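Local atomic coordinates of integral membrane indolylacetylinositol arabinosyltransferase EmbB (Mycolicibacterium smegmatis MC2 155, PDB entry 7BVC), a protein that probably transfers arabinose units to build the arabinan of mycobacterial cell-wall arabinogalactan, as a membrane-embedded glycosyltransferase that binds the drug ethambutol. Residues P517-F531 with A623-V635. Residues are numbered along the deposited sequence; the frame is centred on the assembly and turned at random.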
loop_
_atom_site.group_PDB
_atom_site.type_symbol
_atom_site.label_atom_id
_atom_site.label_comp_id
_atom_site.label_asym_id
_atom_site.label_seq_id
_atom_site.Cartn_x
_atom_site.Cartn_y
_atom_site.Cartn_z
ATOM N N PRO B 517 -5.599 -6.868 -6.530
ATOM C CA PRO B 517 -5.715 -8.195 -7.168
ATOM C C PRO B 517 -4.634 -9.162 -6.693
ATOM O O PRO B 517 -3.720 -9.555 -7.429
ATOM C CB PRO B 517 -5.588 -7.851 -8.654
ATOM C CG PRO B 517 -4.668 -6.676 -8.671
ATOM C CD PRO B 517 -4.908 -5.899 -7.397
ATOM N N THR B 518 -4.735 -9.560 -5.425
ATOM C CA THR B 518 -3.757 -10.456 -4.822
ATOM C C THR B 518 -4.447 -11.660 -4.194
ATOM O O THR B 518 -5.650 -11.860 -4.384
ATOM C CB THR B 518 -2.925 -9.718 -3.771
ATOM O OG1 THR B 518 -3.793 -9.130 -2.796
ATOM C CG2 THR B 518 -2.087 -8.624 -4.421
ATOM N N THR B 519 -3.692 -12.472 -3.452
ATOM C CA THR B 519 -4.273 -13.637 -2.796
ATOM C C THR B 519 -5.056 -13.255 -1.547
ATOM O O THR B 519 -6.039 -13.923 -1.208
ATOM C CB THR B 519 -3.171 -14.640 -2.446
ATOM O OG1 THR B 519 -2.459 -15.001 -3.637
ATOM C CG2 THR B 519 -3.760 -15.899 -1.830
ATOM N N ASP B 520 -4.652 -12.182 -0.865
ATOM C CA ASP B 520 -5.366 -11.757 0.336
ATOM C C ASP B 520 -6.782 -11.307 -0.004
ATOM O O ASP B 520 -7.754 -11.790 0.587
ATOM C CB ASP B 520 -4.591 -10.644 1.039
ATOM C CG ASP B 520 -5.064 -10.416 2.459
ATOM O OD1 ASP B 520 -4.744 -9.354 3.033
ATOM O OD2 ASP B 520 -5.756 -11.301 3.002
ATOM N N GLY B 521 -6.918 -10.381 -0.949
ATOM C CA GLY B 521 -8.224 -10.027 -1.467
ATOM C C GLY B 521 -8.481 -10.672 -2.813
ATOM O O GLY B 521 -7.988 -10.199 -3.840
ATOM N N ALA B 522 -9.262 -11.746 -2.822
ATOM C CA ALA B 522 -9.502 -12.548 -4.009
ATOM C C ALA B 522 -10.985 -12.521 -4.360
ATOM O O ALA B 522 -11.769 -11.761 -3.783
ATOM C CB ALA B 522 -8.994 -13.973 -3.788
ATOM N N ILE B 523 -11.371 -13.353 -5.330
ATOM C CA ILE B 523 -12.763 -13.390 -5.772
ATOM C C ILE B 523 -13.682 -13.780 -4.622
ATOM O O ILE B 523 -14.762 -13.204 -4.446
ATOM C CB ILE B 523 -12.914 -14.347 -6.971
ATOM C CG1 ILE B 523 -12.342 -13.712 -8.236
ATOM C CG2 ILE B 523 -14.370 -14.710 -7.192
ATOM C CD1 ILE B 523 -12.443 -14.598 -9.449
ATOM N N SER B 524 -13.263 -14.748 -3.808
ATOM C CA SER B 524 -14.107 -15.273 -2.745
ATOM C C SER B 524 -14.036 -14.468 -1.455
ATOM O O SER B 524 -14.915 -14.621 -0.602
ATOM C CB SER B 524 -13.733 -16.726 -2.450
ATOM O OG SER B 524 -12.421 -16.811 -1.920
ATOM N N ARG B 525 -13.025 -13.621 -1.290
ATOM C CA ARG B 525 -12.837 -12.873 -0.054
ATOM C C ARG B 525 -13.457 -11.481 -0.095
ATOM O O ARG B 525 -13.158 -10.661 0.778
ATOM C CB ARG B 525 -11.347 -12.768 0.271
ATOM C CG ARG B 525 -10.600 -14.080 0.148
ATOM C CD ARG B 525 -10.182 -14.599 1.508
ATOM N NE ARG B 525 -9.139 -13.776 2.109
ATOM C CZ ARG B 525 -8.686 -13.931 3.348
ATOM N NH1 ARG B 525 -9.187 -14.881 4.124
ATOM N NH2 ARG B 525 -7.734 -13.136 3.811
ATOM N N ARG B 526 -14.308 -11.197 -1.082
ATOM C CA ARG B 526 -15.002 -9.919 -1.164
ATOM C C ARG B 526 -16.497 -10.028 -0.912
ATOM O O ARG B 526 -17.136 -9.010 -0.613
ATOM C CB ARG B 526 -14.775 -9.281 -2.541
ATOM C CG ARG B 526 -13.311 -9.161 -2.923
ATOM C CD ARG B 526 -13.131 -8.533 -4.291
ATOM N NE ARG B 526 -11.723 -8.313 -4.600
ATOM C CZ ARG B 526 -11.284 -7.564 -5.605
ATOM N NH1 ARG B 526 -12.146 -6.956 -6.406
ATOM N NH2 ARG B 526 -9.984 -7.421 -5.810
ATOM N N VAL B 527 -17.053 -11.237 -1.016
ATOM C CA VAL B 527 -18.490 -11.442 -0.864
ATOM C C VAL B 527 -18.949 -11.015 0.523
ATOM O O VAL B 527 -19.941 -10.292 0.670
ATOM C CB VAL B 527 -18.842 -12.915 -1.145
ATOM C CG1 VAL B 527 -20.342 -13.107 -1.216
ATOM C CG2 VAL B 527 -18.180 -13.377 -2.431
ATOM N N ALA B 528 -18.215 -11.438 1.558
ATOM C CA ALA B 528 -18.638 -11.212 2.938
ATOM C C ALA B 528 -18.909 -9.743 3.225
ATOM O O ALA B 528 -19.742 -9.424 4.081
ATOM C CB ALA B 528 -17.580 -11.748 3.902
ATOM N N PHE B 529 -18.228 -8.835 2.530
ATOM C CA PHE B 529 -18.432 -7.410 2.742
ATOM C C PHE B 529 -19.350 -6.773 1.706
ATOM O O PHE B 529 -20.168 -5.912 2.059
ATOM C CB PHE B 529 -17.091 -6.673 2.746
ATOM C CG PHE B 529 -17.205 -5.222 3.101
ATOM C CD1 PHE B 529 -17.614 -4.839 4.365
ATOM C CD2 PHE B 529 -16.910 -4.241 2.172
ATOM C CE1 PHE B 529 -17.726 -3.504 4.697
ATOM C CE2 PHE B 529 -17.020 -2.906 2.496
ATOM C CZ PHE B 529 -17.428 -2.536 3.762
ATOM N N VAL B 530 -19.242 -7.163 0.432
ATOM C CA VAL B 530 -20.063 -6.500 -0.576
ATOM C C VAL B 530 -21.524 -6.916 -0.440
ATOM O O VAL B 530 -22.428 -6.080 -0.551
ATOM C CB VAL B 530 -19.514 -6.753 -1.992
ATOM C CG1 VAL B 530 -18.075 -6.279 -2.086
ATOM C CG2 VAL B 530 -19.616 -8.216 -2.369
ATOM N N PHE B 531 -21.785 -8.200 -0.177
ATOM C CA PHE B 531 -23.162 -8.642 -0.016
ATOM C C PHE B 531 -23.758 -8.215 1.314
ATOM O O PHE B 531 -24.934 -8.499 1.567
ATOM C CB PHE B 531 -23.244 -10.160 -0.167
ATOM C CG PHE B 531 -23.369 -10.617 -1.590
ATOM C CD1 PHE B 531 -22.285 -10.560 -2.447
ATOM C CD2 PHE B 531 -24.570 -11.106 -2.072
ATOM C CE1 PHE B 531 -22.393 -10.980 -3.756
ATOM C CE2 PHE B 531 -24.685 -11.528 -3.382
ATOM C CZ PHE B 531 -23.593 -11.464 -4.224
ATOM N N ALA B 623 -19.764 -7.597 -10.862
ATOM C CA ALA B 623 -18.613 -7.232 -11.683
ATOM C C ALA B 623 -17.420 -6.840 -10.823
ATOM O O ALA B 623 -16.274 -7.158 -11.158
ATOM C CB ALA B 623 -18.983 -6.088 -12.626
ATOM N N PHE B 624 -17.667 -6.140 -9.717
ATOM C CA PHE B 624 -16.573 -5.803 -8.813
ATOM C C PHE B 624 -15.981 -7.055 -8.177
ATOM O O PHE B 624 -14.763 -7.148 -7.993
ATOM C CB PHE B 624 -17.043 -4.836 -7.729
ATOM C CG PHE B 624 -16.093 -4.724 -6.573
ATOM C CD1 PHE B 624 -14.930 -3.984 -6.687
ATOM C CD2 PHE B 624 -16.356 -5.366 -5.375
ATOM C CE1 PHE B 624 -14.049 -3.885 -5.628
ATOM C CE2 PHE B 624 -15.477 -5.269 -4.315
ATOM C CZ PHE B 624 -14.324 -4.528 -4.442
ATOM N N CYS B 625 -16.831 -8.019 -7.818
ATOM C CA CYS B 625 -16.346 -9.249 -7.199
ATOM C C CYS B 625 -15.438 -10.023 -8.144
ATOM O O CYS B 625 -14.352 -10.467 -7.754
ATOM C CB CYS B 625 -17.521 -10.125 -6.767
ATOM S SG CYS B 625 -18.517 -9.440 -5.440
ATOM N N PHE B 626 -15.866 -10.197 -9.392
ATOM C CA PHE B 626 -15.164 -11.073 -10.325
ATOM C C PHE B 626 -13.927 -10.434 -10.957
ATOM O O PHE B 626 -13.442 -10.944 -11.973
ATOM C CB PHE B 626 -16.117 -11.550 -11.420
ATOM C CG PHE B 626 -16.695 -12.905 -11.160
ATOM C CD1 PHE B 626 -16.011 -14.043 -11.540
ATOM C CD2 PHE B 626 -17.917 -13.044 -10.528
ATOM C CE1 PHE B 626 -16.535 -15.295 -11.301
ATOM C CE2 PHE B 626 -18.446 -14.294 -10.284
ATOM C CZ PHE B 626 -17.753 -15.420 -10.673
ATOM N N ALA B 627 -13.401 -9.348 -10.397
ATOM C CA ALA B 627 -12.272 -8.627 -10.981
ATOM C C ALA B 627 -10.963 -8.906 -10.254
ATOM O O ALA B 627 -10.145 -8.002 -10.074
ATOM C CB ALA B 627 -12.559 -7.130 -11.005
ATOM N N SER B 628 -10.735 -10.144 -9.825
ATOM C CA SER B 628 -9.510 -10.496 -9.121
ATOM C C SER B 628 -9.162 -11.947 -9.430
ATOM O O SER B 628 -9.838 -12.616 -10.215
ATOM C CB SER B 628 -9.657 -10.268 -7.616
ATOM O OG SER B 628 -8.412 -10.418 -6.960
ATOM N N THR B 629 -8.095 -12.431 -8.801
ATOM C CA THR B 629 -7.641 -13.796 -9.012
ATOM C C THR B 629 -8.472 -14.775 -8.184
ATOM O O THR B 629 -9.310 -14.390 -7.366
ATOM C CB THR B 629 -6.162 -13.933 -8.660
ATOM O OG1 THR B 629 -6.004 -13.905 -7.237
ATOM C CG2 THR B 629 -5.363 -12.799 -9.273
ATOM N N ASN B 630 -8.225 -16.063 -8.407
ATOM C CA ASN B 630 -8.957 -17.116 -7.711
ATOM C C ASN B 630 -8.012 -17.960 -6.863
ATOM O O ASN B 630 -8.107 -19.191 -6.853
ATOM C CB ASN B 630 -9.704 -17.995 -8.717
ATOM C CG ASN B 630 -10.742 -18.876 -8.061
ATOM O OD1 ASN B 630 -11.353 -18.498 -7.063
ATOM N ND2 ASN B 630 -10.943 -20.065 -8.614
ATOM N N GLY B 631 -7.091 -17.311 -6.160
ATOM C CA GLY B 631 -6.063 -18.004 -5.402
ATOM C C GLY B 631 -6.433 -18.171 -3.939
ATOM O O GLY B 631 -7.070 -17.302 -3.344
ATOM N N TRP B 632 -6.026 -19.301 -3.373
ATOM C CA TRP B 632 -6.137 -19.583 -1.949
ATOM C C TRP B 632 -4.743 -19.524 -1.326
ATOM O O TRP B 632 -3.754 -19.222 -1.997
ATOM C CB TRP B 632 -6.829 -20.926 -1.727
ATOM C CG TRP B 632 -8.121 -21.038 -2.484
ATOM C CD1 TRP B 632 -8.282 -21.455 -3.772
ATOM C CD2 TRP B 632 -9.431 -20.715 -2.003
ATOM N NE1 TRP B 632 -9.609 -21.417 -4.120
ATOM C CE2 TRP B 632 -10.335 -20.967 -3.051
ATOM C CE3 TRP B 632 -9.927 -20.241 -0.784
ATOM C CZ2 TRP B 632 -11.705 -20.759 -2.920
ATOM C CZ3 TRP B 632 -11.287 -20.036 -0.657
ATOM C CH2 TRP B 632 -12.161 -20.296 -1.717
ATOM N N TRP B 633 -4.657 -19.819 -0.028
ATOM C CA TRP B 633 -3.534 -19.283 0.743
ATOM C C TRP B 633 -2.240 -20.080 0.588
ATOM O O TRP B 633 -1.271 -19.594 -0.003
ATOM C CB TRP B 633 -3.928 -19.176 2.218
ATOM C CG TRP B 633 -4.398 -17.807 2.586
ATOM C CD1 TRP B 633 -5.644 -17.455 3.012
ATOM C CD2 TRP B 633 -3.632 -16.600 2.540
ATOM N NE1 TRP B 633 -5.699 -16.103 3.243
ATOM C CE2 TRP B 633 -4.475 -15.555 2.960
ATOM C CE3 TRP B 633 -2.313 -16.301 2.189
ATOM C CZ2 TRP B 633 -4.044 -14.235 3.040
ATOM C CZ3 TRP B 633 -1.886 -14.991 2.268
ATOM C CH2 TRP B 633 -2.749 -13.974 2.690
ATOM N N TYR B 634 -2.193 -21.308 1.104
ATOM C CA TYR B 634 -0.928 -22.039 1.120
ATOM C C TYR B 634 -0.976 -23.329 0.315
ATOM O O TYR B 634 -0.214 -23.479 -0.643
ATOM C CB TYR B 634 -0.508 -22.322 2.571
ATOM C CG TYR B 634 0.665 -23.266 2.694
ATOM C CD1 TYR B 634 1.806 -23.089 1.924
ATOM C CD2 TYR B 634 0.629 -24.337 3.574
ATOM C CE1 TYR B 634 2.876 -23.952 2.026
ATOM C CE2 TYR B 634 1.696 -25.204 3.684
ATOM C CZ TYR B 634 2.816 -25.006 2.906
ATOM O OH TYR B 634 3.884 -25.865 3.003
ATOM N N VAL B 635 -1.859 -24.261 0.663
ATOM C CA VAL B 635 -1.969 -25.528 -0.050
ATOM C C VAL B 635 -3.360 -25.765 -0.605
ATOM O O VAL B 635 -3.544 -26.704 -1.393
ATOM C CB VAL B 635 -1.548 -26.719 0.837
ATOM C CG1 VAL B 635 -0.039 -26.762 0.979
ATOM C CG2 VAL B 635 -2.207 -26.626 2.196
#
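With CG anti to its carbonyl carbon (chi1 -53°) and the chain drawn out straight from CG to NE, Arg526 reaches the C-terminal end of helix 608-625, while Phe624 has CG anti to its backbone N (chi1 165°), bringing one face of the ring to Arg526 NH1, the two planes tilted by 33°. Arg526 NH1 lies over the rim of that face, an off-centre cation-pi contact with Arg526 CZ 4.9 Å from the Phe624 ring centroid. Arg526 NH1 also makes a weak hydrogen bond to Phe624 O (3.1 Å), and CB of Ser628 sits over one face of the guanidinium. A long, flat cation suits this place, where a helix ends and offers carbonyls. Beyond it, beta-branched Val530 has a methyl for each neighbour: CG1 meets the edge of the Phe624 ring and CG2 touches Cys625 SG at 3.5 Å.

Two further hydrogen bonds join the loops. Ile523 N donates to Thr629 O (3.1 Å), and Ser628 OG donates to a lone pair of Gly521 O at 3.2 Å; serine is small enough to fit so close to the opposing backbone. Ile523 CG1 and CD1 lie against Ser628 O and Thr629 O, and CD1 approaches Phe626 CD1, a buried spot suited to a branched apolar chain.

At the far end, Arg525 grips Asp520 side-on, NE to the main-chain O (2.9 Å) and NH2 to OD2 in a salt bridge (2.8 Å). Trp633, broad enough to span several neighbours, stands perpendicular to this guanidinium, NE1 over one of its faces, with Thr519 CG2 over the rim of one indole face; the Trp633 side chain is about 6 Å from bound ethambutol.

The contact thus pairs the loop entering helix 527-545 with the loop leaving helix 608-625, both predicted transmembrane helices of the GT-C-type membrane region, while helix 690-712 packs against Phe531, Phe626 and Trp632, and helix 654-675 against Ala623 and Ala627.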